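Local coordinates for protein dephospho-CoA kinase (Mycobacterium paratuberculosis, PDB 6N39) that probably phosphorylates the 3'-hydroxyl of dephospho-CoA with ATP, the last step of coenzyme A biosynthesis, and carries a C-terminal UPF0157 (GrpB-like) domain involved in its proper folding, at residues I137-V142 / D178-N183; S27-C32 / Q195-E200; I300-A305 / L324-I329; E277-A282 / I343-W348. All blocks are in the same frame, centred on the assembly; numbering follows the deposited sequence.

Contact 1 (I137-V142 / D178-N183); sequences IVYADV and DIWLDN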
# COMPACT_ATOMS: atom_id res chain seq x y z
N ILE A 137 2.81 4.07 -10.90
CA ILE A 137 3.60 5.22 -11.33
C ILE A 137 4.23 4.90 -12.67
O ILE A 137 4.84 3.84 -12.83
CB ILE A 137 4.65 5.61 -10.28
CG1 ILE A 137 3.97 5.77 -8.91
CG2 ILE A 137 5.36 6.89 -10.70
CD1 ILE A 137 4.83 6.39 -7.84
N VAL A 138 4.05 5.80 -13.64
CA VAL A 138 4.62 5.64 -14.97
C VAL A 138 5.92 6.43 -15.02
O VAL A 138 6.03 7.49 -14.40
CB VAL A 138 3.62 6.07 -16.07
CG1 VAL A 138 3.24 7.54 -15.94
CG2 VAL A 138 4.20 5.80 -17.42
N TYR A 139 6.91 5.89 -15.71
CA TYR A 139 8.18 6.59 -15.88
C TYR A 139 8.69 6.35 -17.30
O TYR A 139 8.14 5.55 -18.05
CB TYR A 139 9.23 6.14 -14.84
CG TYR A 139 9.70 4.72 -15.03
CD1 TYR A 139 8.93 3.66 -14.56
CD2 TYR A 139 10.90 4.43 -15.69
CE1 TYR A 139 9.34 2.35 -14.74
CE2 TYR A 139 11.32 3.12 -15.87
CZ TYR A 139 10.53 2.08 -15.38
OH TYR A 139 10.92 0.77 -15.54
N ALA A 140 9.75 7.07 -17.65
CA ALA A 140 10.34 6.98 -18.98
C ALA A 140 11.75 7.55 -18.93
O ALA A 140 12.06 8.39 -18.08
CB ALA A 140 9.51 7.74 -20.02
N ASP A 141 12.59 7.08 -19.85
CA ASP A 141 13.95 7.60 -19.97
C ASP A 141 13.92 9.11 -20.09
O ASP A 141 13.06 9.68 -20.77
CB ASP A 141 14.68 7.00 -21.18
CG ASP A 141 14.71 5.47 -21.17
OD1 ASP A 141 14.74 4.88 -22.27
OD2 ASP A 141 14.69 4.87 -20.07
N VAL A 142 14.87 9.78 -19.43
CA VAL A 142 14.87 11.24 -19.42
C VAL A 142 14.97 11.79 -20.84
O VAL A 142 14.37 12.83 -21.15
CB VAL A 142 15.99 11.78 -18.52
CG1 VAL A 142 17.36 11.29 -18.99
CG2 VAL A 142 15.95 13.30 -18.48
N ASP A 178 3.57 0.62 -6.16
CA ASP A 178 3.27 -0.81 -6.20
C ASP A 178 3.49 -1.35 -7.59
O ASP A 178 3.94 -2.50 -7.76
CB ASP A 178 1.84 -1.07 -5.76
CG ASP A 178 1.60 -0.62 -4.34
OD1 ASP A 178 2.07 -1.33 -3.42
OD2 ASP A 178 1.01 0.46 -4.14
N ILE A 179 3.17 -0.55 -8.61
CA ILE A 179 3.37 -0.94 -10.00
C ILE A 179 4.19 0.17 -10.66
O ILE A 179 3.80 1.34 -10.64
CB ILE A 179 2.04 -1.16 -10.73
CG1 ILE A 179 1.28 -2.33 -10.08
CG2 ILE A 179 2.30 -1.44 -12.19
CD1 ILE A 179 -0.18 -2.42 -10.48
N TRP A 180 5.33 -0.21 -11.21
CA TRP A 180 6.36 0.68 -11.75
C TRP A 180 6.37 0.42 -13.25
O TRP A 180 6.89 -0.61 -13.69
CB TRP A 180 7.69 0.35 -11.08
CG TRP A 180 8.87 1.19 -11.43
CD1 TRP A 180 10.06 0.76 -11.92
CD2 TRP A 180 8.99 2.61 -11.27
NE1 TRP A 180 10.92 1.82 -12.09
CE2 TRP A 180 10.28 2.97 -11.70
CE3 TRP A 180 8.13 3.61 -10.81
CZ2 TRP A 180 10.73 4.28 -11.69
CZ3 TRP A 180 8.57 4.91 -10.80
CH2 TRP A 180 9.86 5.24 -11.24
N LEU A 181 5.82 1.35 -14.03
CA LEU A 181 5.41 1.06 -15.39
C LEU A 181 6.22 1.91 -16.38
O LEU A 181 6.13 3.14 -16.35
CB LEU A 181 3.91 1.29 -15.52
CG LEU A 181 3.13 0.53 -16.56
CD1 LEU A 181 1.65 0.56 -16.22
CD2 LEU A 181 3.39 1.20 -17.89
N ASP A 182 6.98 1.25 -17.25
CA ASP A 182 7.93 1.91 -18.13
C ASP A 182 7.21 2.32 -19.42
O ASP A 182 6.68 1.48 -20.14
CB ASP A 182 9.11 0.98 -18.43
CG ASP A 182 10.21 1.66 -19.26
OD1 ASP A 182 10.03 2.79 -19.75
OD2 ASP A 182 11.29 1.04 -19.41
N ASN A 183 7.20 3.63 -19.69
CA ASN A 183 6.59 4.15 -20.91
C ASN A 183 7.66 4.76 -21.81
O ASN A 183 7.50 5.87 -22.32
CB ASN A 183 5.50 5.18 -20.58
CG ASN A 183 4.78 5.71 -21.82
OD1 ASN A 183 4.60 4.98 -22.80
ND2 ASN A 183 4.41 6.98 -21.80
O HOH W 1 9.48 -1.49 -14.67

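Contact 2 (S27-C32 / Q195-E200); sequences SAFAQC and QQVWNE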
# COMPACT_ATOMS: atom_id res chain seq x y z
N SER A 27 -5.66 7.13 -19.87
CA SER A 27 -6.55 6.78 -20.96
C SER A 27 -6.52 5.28 -21.25
O SER A 27 -7.55 4.68 -21.54
CB SER A 27 -6.19 7.58 -22.21
OG SER A 27 -6.93 7.14 -23.33
N ALA A 28 -5.33 4.66 -21.17
CA ALA A 28 -5.23 3.21 -21.39
C ALA A 28 -6.06 2.43 -20.37
O ALA A 28 -6.79 1.48 -20.72
CB ALA A 28 -3.75 2.80 -21.34
N PHE A 29 -5.98 2.83 -19.09
CA PHE A 29 -6.82 2.17 -18.09
C PHE A 29 -8.30 2.44 -18.35
O PHE A 29 -9.13 1.54 -18.20
CB PHE A 29 -6.42 2.61 -16.68
CG PHE A 29 -5.16 1.96 -16.18
CD1 PHE A 29 -4.94 0.60 -16.36
CD2 PHE A 29 -4.19 2.72 -15.52
CE1 PHE A 29 -3.77 0.00 -15.89
CE2 PHE A 29 -3.03 2.13 -15.05
CZ PHE A 29 -2.81 0.78 -15.24
N ALA A 30 -8.64 3.66 -18.79
CA ALA A 30 -10.04 3.95 -19.12
C ALA A 30 -10.53 3.05 -20.26
O ALA A 30 -11.70 2.67 -20.31
CB ALA A 30 -10.21 5.42 -19.51
N GLN A 31 -9.64 2.73 -21.19
CA GLN A 31 -9.99 1.81 -22.26
C GLN A 31 -10.19 0.40 -21.74
O GLN A 31 -10.79 -0.43 -22.43
CB GLN A 31 -8.91 1.83 -23.34
CG GLN A 31 -8.87 3.15 -24.11
CD GLN A 31 -7.65 3.26 -25.00
OE1 GLN A 31 -6.91 4.25 -24.94
NE2 GLN A 31 -7.43 2.25 -25.83
N CYS A 32 -9.67 0.10 -20.55
CA CYS A 32 -10.04 -1.17 -19.91
C CYS A 32 -11.34 -1.11 -19.11
O CYS A 32 -11.74 -2.14 -18.55
CB CYS A 32 -8.95 -1.65 -18.97
SG CYS A 32 -7.46 -2.05 -19.85
N GLN A 195 -3.09 -2.97 -20.21
CA GLN A 195 -4.08 -4.04 -20.20
C GLN A 195 -3.54 -5.30 -19.52
O GLN A 195 -4.31 -6.07 -18.94
CB GLN A 195 -4.53 -4.39 -21.61
CG GLN A 195 -5.75 -5.30 -21.61
CD GLN A 195 -6.17 -5.71 -22.99
OE1 GLN A 195 -5.44 -6.42 -23.69
NE2 GLN A 195 -7.35 -5.26 -23.42
N GLN A 196 -2.24 -5.54 -19.63
CA GLN A 196 -1.62 -6.66 -18.93
C GLN A 196 -1.78 -6.50 -17.41
O GLN A 196 -2.13 -7.44 -16.70
CB GLN A 196 -0.15 -6.70 -19.33
CG GLN A 196 0.52 -7.99 -19.46
CD GLN A 196 1.82 -7.80 -20.23
OE1 GLN A 196 2.88 -7.56 -19.63
NE2 GLN A 196 1.74 -7.86 -21.56
N VAL A 197 -1.49 -5.30 -16.91
CA VAL A 197 -1.65 -5.02 -15.49
C VAL A 197 -3.12 -5.11 -15.09
O VAL A 197 -3.47 -5.64 -14.02
CB VAL A 197 -1.05 -3.65 -15.15
CG1 VAL A 197 -1.56 -3.16 -13.81
CG2 VAL A 197 0.47 -3.74 -15.16
N TRP A 198 -4.01 -4.61 -15.95
CA TRP A 198 -5.45 -4.72 -15.72
C TRP A 198 -5.88 -6.17 -15.55
O TRP A 198 -6.51 -6.54 -14.55
CB TRP A 198 -6.21 -4.08 -16.88
CG TRP A 198 -7.67 -3.99 -16.63
CD1 TRP A 198 -8.64 -4.83 -17.09
CD2 TRP A 198 -8.34 -3.02 -15.82
NE1 TRP A 198 -9.87 -4.43 -16.64
CE2 TRP A 198 -9.71 -3.33 -15.85
CE3 TRP A 198 -7.90 -1.92 -15.08
CZ2 TRP A 198 -10.66 -2.56 -15.17
CZ3 TRP A 198 -8.84 -1.17 -14.41
CH2 TRP A 198 -10.20 -1.49 -14.46
N ASN A 199 -5.55 -7.02 -16.53
CA ASN A 199 -6.03 -8.40 -16.52
C ASN A 199 -5.35 -9.23 -15.44
O ASN A 199 -5.98 -10.11 -14.85
CB ASN A 199 -5.77 -9.08 -17.87
CG ASN A 199 -6.67 -8.57 -19.00
OD1 ASN A 199 -7.48 -7.67 -18.82
ND2 ASN A 199 -6.50 -9.16 -20.18
N GLU A 200 -4.06 -9.02 -15.21
CA GLU A 200 -3.32 -9.94 -14.35
C GLU A 200 -3.33 -9.52 -12.88
O GLU A 200 -3.08 -10.36 -12.01
CB GLU A 200 -1.87 -10.06 -14.83
CG GLU A 200 -1.75 -10.88 -16.11
CD GLU A 200 -0.39 -10.72 -16.79
OE1 GLU A 200 0.57 -10.29 -16.11
OE2 GLU A 200 -0.29 -11.03 -18.00

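Contact 3 (I300-A305 / L324-I329); sequences ITADVA and LWHKRI. With ACT (acetate ion), chain E.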
# COMPACT_ATOMS: atom_id res chain seq x y z
N ILE A 300 -10.43 -17.69 11.49
CA ILE A 300 -9.16 -17.83 12.21
C ILE A 300 -9.17 -16.80 13.33
O ILE A 300 -9.12 -15.59 13.07
CB ILE A 300 -7.94 -17.64 11.29
CG1 ILE A 300 -8.00 -18.63 10.11
CG2 ILE A 300 -6.64 -17.85 12.09
CD1 ILE A 300 -6.82 -18.51 9.17
N THR A 301 -9.24 -17.28 14.57
CA THR A 301 -9.35 -16.40 15.72
C THR A 301 -8.32 -16.68 16.81
O THR A 301 -8.44 -16.14 17.91
CB THR A 301 -10.77 -16.49 16.32
OG1 THR A 301 -11.11 -17.86 16.54
CG2 THR A 301 -11.78 -15.86 15.37
N ALA A 302 -7.30 -17.50 16.53
CA ALA A 302 -6.23 -17.75 17.50
C ALA A 302 -5.01 -18.29 16.77
O ALA A 302 -5.12 -18.79 15.65
CB ALA A 302 -6.67 -18.74 18.60
N ASP A 303 -3.84 -18.13 17.40
CA ASP A 303 -2.65 -18.90 17.05
C ASP A 303 -2.68 -20.25 17.78
O ASP A 303 -3.54 -20.51 18.63
CB ASP A 303 -1.36 -18.14 17.44
CG ASP A 303 -1.18 -16.83 16.66
OD1 ASP A 303 -1.18 -16.86 15.41
OD2 ASP A 303 -1.03 -15.77 17.30
N VAL A 304 -1.73 -21.12 17.45
CA VAL A 304 -1.51 -22.36 18.20
C VAL A 304 -0.95 -22.01 19.57
O VAL A 304 0.08 -21.33 19.68
CB VAL A 304 -0.56 -23.29 17.44
CG1 VAL A 304 -0.30 -24.60 18.21
CG2 VAL A 304 -1.14 -23.61 16.06
N ALA A 305 -1.61 -22.47 20.64
CA ALA A 305 -1.14 -22.15 21.99
C ALA A 305 0.16 -22.89 22.30
O ALA A 305 0.39 -24.01 21.84
CB ALA A 305 -2.19 -22.53 23.04
N LEU A 324 -5.67 -15.78 25.89
CA LEU A 324 -4.62 -14.84 25.51
C LEU A 324 -3.96 -15.18 24.18
O LEU A 324 -3.10 -14.41 23.73
CB LEU A 324 -3.56 -14.76 26.62
CG LEU A 324 -4.07 -14.23 27.95
CD1 LEU A 324 -2.96 -14.16 28.99
CD2 LEU A 324 -4.71 -12.85 27.76
N TRP A 325 -4.31 -16.31 23.56
CA TRP A 325 -3.77 -16.63 22.24
C TRP A 325 -4.69 -16.19 21.10
O TRP A 325 -4.36 -16.42 19.94
CB TRP A 325 -3.47 -18.13 22.14
CG TRP A 325 -2.29 -18.54 22.97
CD1 TRP A 325 -2.31 -19.15 24.20
CD2 TRP A 325 -0.90 -18.35 22.65
NE1 TRP A 325 -1.03 -19.35 24.65
CE2 TRP A 325 -0.15 -18.85 23.73
CE3 TRP A 325 -0.23 -17.76 21.56
CZ2 TRP A 325 1.25 -18.83 23.74
CZ3 TRP A 325 1.16 -17.73 21.57
CH2 TRP A 325 1.89 -18.26 22.66
N HIS A 326 -5.82 -15.53 21.40
CA HIS A 326 -6.72 -15.12 20.33
C HIS A 326 -6.15 -13.94 19.55
O HIS A 326 -5.26 -13.23 20.03
CB HIS A 326 -8.10 -14.76 20.88
CG HIS A 326 -8.87 -15.94 21.37
ND1 HIS A 326 -10.23 -16.07 21.18
CD2 HIS A 326 -8.47 -17.07 22.01
CE1 HIS A 326 -10.64 -17.22 21.70
NE2 HIS A 326 -9.59 -17.84 22.21
N LYS A 327 -6.66 -13.77 18.33
CA LYS A 327 -6.21 -12.74 17.41
C LYS A 327 -7.25 -12.57 16.30
O LYS A 327 -8.28 -13.26 16.27
CB LYS A 327 -4.84 -13.10 16.81
CG LYS A 327 -4.89 -14.29 15.83
CD LYS A 327 -3.52 -14.50 15.14
CE LYS A 327 -3.62 -15.44 13.94
NZ LYS A 327 -2.30 -15.62 13.26
N ARG A 328 -6.98 -11.64 15.40
CA ARG A 328 -7.63 -11.64 14.09
C ARG A 328 -6.54 -11.70 13.02
O ARG A 328 -5.37 -11.45 13.29
CB ARG A 328 -8.53 -10.39 13.88
CG ARG A 328 -9.59 -10.15 14.97
CD ARG A 328 -10.70 -11.19 15.01
NE ARG A 328 -11.69 -10.93 16.08
CZ ARG A 328 -11.78 -11.58 17.25
NH1 ARG A 328 -10.94 -12.57 17.56
NH2 ARG A 328 -12.74 -11.25 18.12
N ILE A 329 -6.92 -12.07 11.79
CA ILE A 329 -5.96 -12.09 10.69
C ILE A 329 -6.69 -11.75 9.40
O ILE A 329 -7.80 -12.23 9.15
CB ILE A 329 -5.21 -13.44 10.59
CG1 ILE A 329 -4.22 -13.45 9.40
CG2 ILE A 329 -6.19 -14.61 10.50
CD1 ILE A 329 -3.41 -14.83 9.26
C ACT E . -12.55 -13.52 20.69
O ACT E . -11.72 -14.14 19.94
OXT ACT E . -13.19 -12.45 20.46
CH3 ACT E . -12.78 -14.19 22.12
O HOH W 2 -9.77 -13.36 11.81
O HOH W 3 -2.21 -14.86 19.26

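Contact 4 (E277-A282 / I343-W348); sequences ESLAAA and IRVDGW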
# COMPACT_ATOMS: atom_id res chain seq x y z
N GLU A 277 -5.12 -2.52 21.19
CA GLU A 277 -5.25 -2.55 22.63
C GLU A 277 -6.24 -3.60 23.13
O GLU A 277 -6.20 -3.93 24.32
CB GLU A 277 -5.66 -1.17 23.16
CG GLU A 277 -7.13 -0.91 23.22
CD GLU A 277 -7.45 0.48 23.76
OE1 GLU A 277 -8.51 1.03 23.39
OE2 GLU A 277 -6.64 1.01 24.55
N SER A 278 -7.07 -4.17 22.25
CA SER A 278 -8.10 -5.14 22.64
C SER A 278 -8.62 -5.82 21.38
O SER A 278 -8.42 -5.34 20.26
CB SER A 278 -9.26 -4.46 23.36
OG SER A 278 -9.98 -3.70 22.40
N LEU A 279 -9.34 -6.93 21.57
CA LEU A 279 -9.97 -7.57 20.41
C LEU A 279 -11.15 -6.76 19.88
O LEU A 279 -11.44 -6.81 18.68
CB LEU A 279 -10.41 -9.00 20.77
CG LEU A 279 -9.31 -10.05 21.02
CD1 LEU A 279 -9.89 -11.35 21.54
CD2 LEU A 279 -8.50 -10.30 19.76
N ALA A 280 -11.83 -5.98 20.74
CA ALA A 280 -12.87 -5.07 20.25
C ALA A 280 -12.32 -4.07 19.23
O ALA A 280 -12.95 -3.80 18.20
CB ALA A 280 -13.52 -4.33 21.43
N ALA A 281 -11.14 -3.50 19.51
CA ALA A 281 -10.51 -2.59 18.55
C ALA A 281 -10.16 -3.31 17.24
O ALA A 281 -10.38 -2.78 16.13
CB ALA A 281 -9.27 -1.98 19.19
N ALA A 282 -9.61 -4.52 17.35
CA ALA A 282 -9.37 -5.33 16.16
C ALA A 282 -10.64 -5.49 15.34
O ALA A 282 -10.62 -5.38 14.11
CB ALA A 282 -8.82 -6.70 16.56
N ILE A 343 -3.50 -9.33 13.60
CA ILE A 343 -3.91 -8.28 14.53
C ILE A 343 -3.92 -8.91 15.92
O ILE A 343 -4.74 -9.80 16.20
CB ILE A 343 -5.29 -7.72 14.19
CG1 ILE A 343 -5.36 -7.37 12.69
CG2 ILE A 343 -5.60 -6.50 15.06
CD1 ILE A 343 -6.68 -6.75 12.30
N ARG A 344 -3.01 -8.44 16.78
CA ARG A 344 -2.76 -9.05 18.08
C ARG A 344 -2.76 -7.98 19.16
O ARG A 344 -2.46 -6.81 18.90
CB ARG A 344 -1.43 -9.83 18.08
CG ARG A 344 -1.38 -11.00 17.04
CD ARG A 344 -0.33 -12.05 17.49
NE ARG A 344 -0.25 -13.20 16.60
CZ ARG A 344 0.49 -13.26 15.51
NH1 ARG A 344 1.23 -12.21 15.14
NH2 ARG A 344 0.50 -14.38 14.77
N VAL A 345 -3.11 -8.40 20.38
CA VAL A 345 -3.32 -7.49 21.50
C VAL A 345 -2.00 -7.22 22.21
O VAL A 345 -1.26 -8.16 22.55
CB VAL A 345 -4.36 -8.06 22.48
CG1 VAL A 345 -4.51 -7.15 23.71
CG2 VAL A 345 -5.73 -8.24 21.77
N ASP A 346 -1.72 -5.94 22.46
CA ASP A 346 -0.57 -5.42 23.19
C ASP A 346 -0.24 -6.24 24.44
O ASP A 346 -1.02 -6.27 25.39
CB ASP A 346 -0.88 -3.97 23.60
CG ASP A 346 0.34 -3.23 24.18
OD1 ASP A 346 1.48 -3.58 23.82
OD2 ASP A 346 0.14 -2.30 25.00
N GLY A 347 0.94 -6.87 24.46
CA GLY A 347 1.41 -7.61 25.60
C GLY A 347 1.04 -9.09 25.63
O GLY A 347 1.66 -9.86 26.36
N TRP A 348 0.04 -9.52 24.86
CA TRP A 348 -0.33 -10.93 24.85
C TRP A 348 0.80 -11.77 24.23
O TRP A 348 1.58 -11.27 23.42
CB TRP A 348 -1.62 -11.15 24.08
CG TRP A 348 -2.85 -10.64 24.80
CD1 TRP A 348 -2.90 -9.81 25.90
CD2 TRP A 348 -4.21 -10.90 24.44
NE1 TRP A 348 -4.21 -9.56 26.25
CE2 TRP A 348 -5.04 -10.21 25.36
CE3 TRP A 348 -4.81 -11.65 23.42
CZ2 TRP A 348 -6.43 -10.27 25.31
CZ3 TRP A 348 -6.21 -11.70 23.35
CH2 TRP A 348 -7.00 -11.01 24.29

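Contact 1 (I137-V142 / D178-N183)
Tyr139 and Trp180 stack on one face of a parallel strand pair, 135-139 beside 179-182, at the edge of the five-stranded sheet of the P-loop kinase fold. The phenol ring lies offset over the pyrrole part of the indole, centroids 3.9 Å apart and planes 13° from parallel. With CG between the backbone N and the carbonyl carbon (chi1 68°), the ring is turned toward the neighbouring strand, and the CA of Asp182 covers its other face. Ile137 CG2 meets the indole rim at CZ3, 3.8 Å away. Behind the rings run the backbone bonds of the parallel pair, from Ile137 N to Ile179 O (2.9 Å) through to Asn183 N to Tyr139 O. On the opposite face Val138 and Leu181 pack against Leu25 of helix 22-31, and Val138 CG2 lies 3.5 Å from Asn183 CB. The amide ND2 of Asn183 donates to Ala20 O, tying the residue just after the strand to the predicted ATP-binding loop, while Arg174 makes a cation-pi contact with Trp180. A water links Tyr139 OH (2.8 Å) to Trp180 O (2.9 Å), donating to the carbonyl.

Contact 2 (S27-C32 / Q195-E200)
Two helices of the kinase domain meet here: helix 22-31, which follows the predicted ATP-binding P-loop, and the long helix 187-210, which follows the edge strand 179-182 of the parallel sheet. Cys32, just beyond the end of the first helix, carries much of the contact. Its CB sits squarely over the five-membered ring of Trp198, 3.4 Å from the centroid and 7° off the ring normal, a CH-pi contact. The sulfur stays over the same face: SG is 4.2 Å from that centroid, 27° off the normal, in a sulfur-aromatic contact. Its chi1 of -65° sets SG beside the backbone N, and from there it also reaches the preceding turn of the partner helix, 3.9 Å from Gln195 CA. The indole is carried toward Cys32 with its CG anti to the backbone N. Phe29 packs more loosely beside it, its CD1 4.1 Å from Trp198 CE3 and its CZ 4.4 Å from Val197 CG1. Ala194, one turn back on helix 187-210, touches both Ala28 and Phe29 and continues the apolar seam. No hydrogen bond or ion pair joins the two segments. They are therefore probably held by burial of apolar surface and dispersion, with a weakly polar contribution from CH and sulfur over the indole.

Contact 3 (I300-A305 / L324-I329)
The indole of Trp325 takes Ala305 on one face, with Ala305 CA 3.7 Å from the centroid of the five-membered ring and only 2° off its normal, and Val304 O over the rim of the same face. The flat groups of His326 and Arg328 meet an acetate, probably from the crystallisation liquor, at their edges: His326 ND1 donates to its O (2.7 Å, 175°), Arg328 NH1 donates to that same O, and Arg328 NH2 donates to OXT. Arg328 NE also pairs with Asp283. The two segments run roughly antiparallel and are joined by a single bridge, Ala302 to His326. Asp303 N donates to Trp325 O at 3.1 Å. Lys327 N reaches Thr301 O at 3.0 Å, but from well above the carbonyl plane. Farther along, Ile300 CB packs on Ile329 CG2 at 3.6 Å. The contact thus pins a loop of the UPF0157 domain onto the start of edge strand 328-331 and the residues leading into it. Lys327, extended beyond CG, forms a salt bridge through NZ, 2.7 Å from Asp303 OD1 on its syn side and 28° out of the carboxylate plane. NZ is also hydrogen-bonded to His342 ND1, while Asp303 OD2 pairs with Arg344. A water donates to both Asp303 OD2 and Trp325 O. One carboxylate pairs with two cations, Lys327 and Arg344, whose close like charges it probably offsets; this would favour its ionised form.

Contact 4 (E277-A282 / I343-W348)
Leu279, in the first turn of helix 279-284, reaches across to the end of strand 339-345. From CB, which leads alongside the other segment, the chain turns in at CG, 4.1 Å from both Val345 CG2 and Trp348 CH2, and there it forks. CD2 stays with the valine, 4.0 Å from its CG2, while CD1 goes to the tryptophan and meets CH2 at 4.0 Å, at the edge of the ring and near its plane. Val345 itself splits its methyls along the backbone of the loop entering the helix: CG1, anti to the backbone N (chi1 176°), lies 3.7 Å from Glu277 O, and CG2 touches Ser278 C and Leu279 N. This is a helix laid on the mixed sheet of the UPF0157 domain, connected by a two-residue link to the end of strand 270-276, which runs parallel to and beside strand 339-345. Ser278 is the N-cap, its OG accepting from Ala281 N at 3.1 Å. One turn into the helix, Ala282 CB packs on Ile343 CG2 at 3.6 Å, with Val276 touching both residues. Beyond the strand, a type II turn from Val345 to Trp348, closed by Trp348 N to Val345 O, folds the indole back so that Val345 CB lies over the centre of one face of the ring. Tyr316 adds an edge-to-face ring to Trp348, and Gly347 O accepts from Ser311 OG.

Contacts 1 and 2 belong to the kinase domain, contacts 3 and 4 to the UPF0157 domain, with centres about 40 Å apart between the pairs. Contact 1 is the buried one, joined by regular strand bonds and an aromatic stack; contact 2, partly buried, is apolar packing of one helix against another and the residue after it, with no hydrogen bond, and the two touch where Ile179 meets Val197. Contacts 3 and 4, centres 11 Å apart and both partly buried, share neighbouring strands of one sheet, linked by the Asp303-Arg344 salt bridge and a probable bond from Ile343 N to Arg328 O. Yet contact 3 is rich in charge and water, whereas contact 4 is apolar between its segments, as in contact 2.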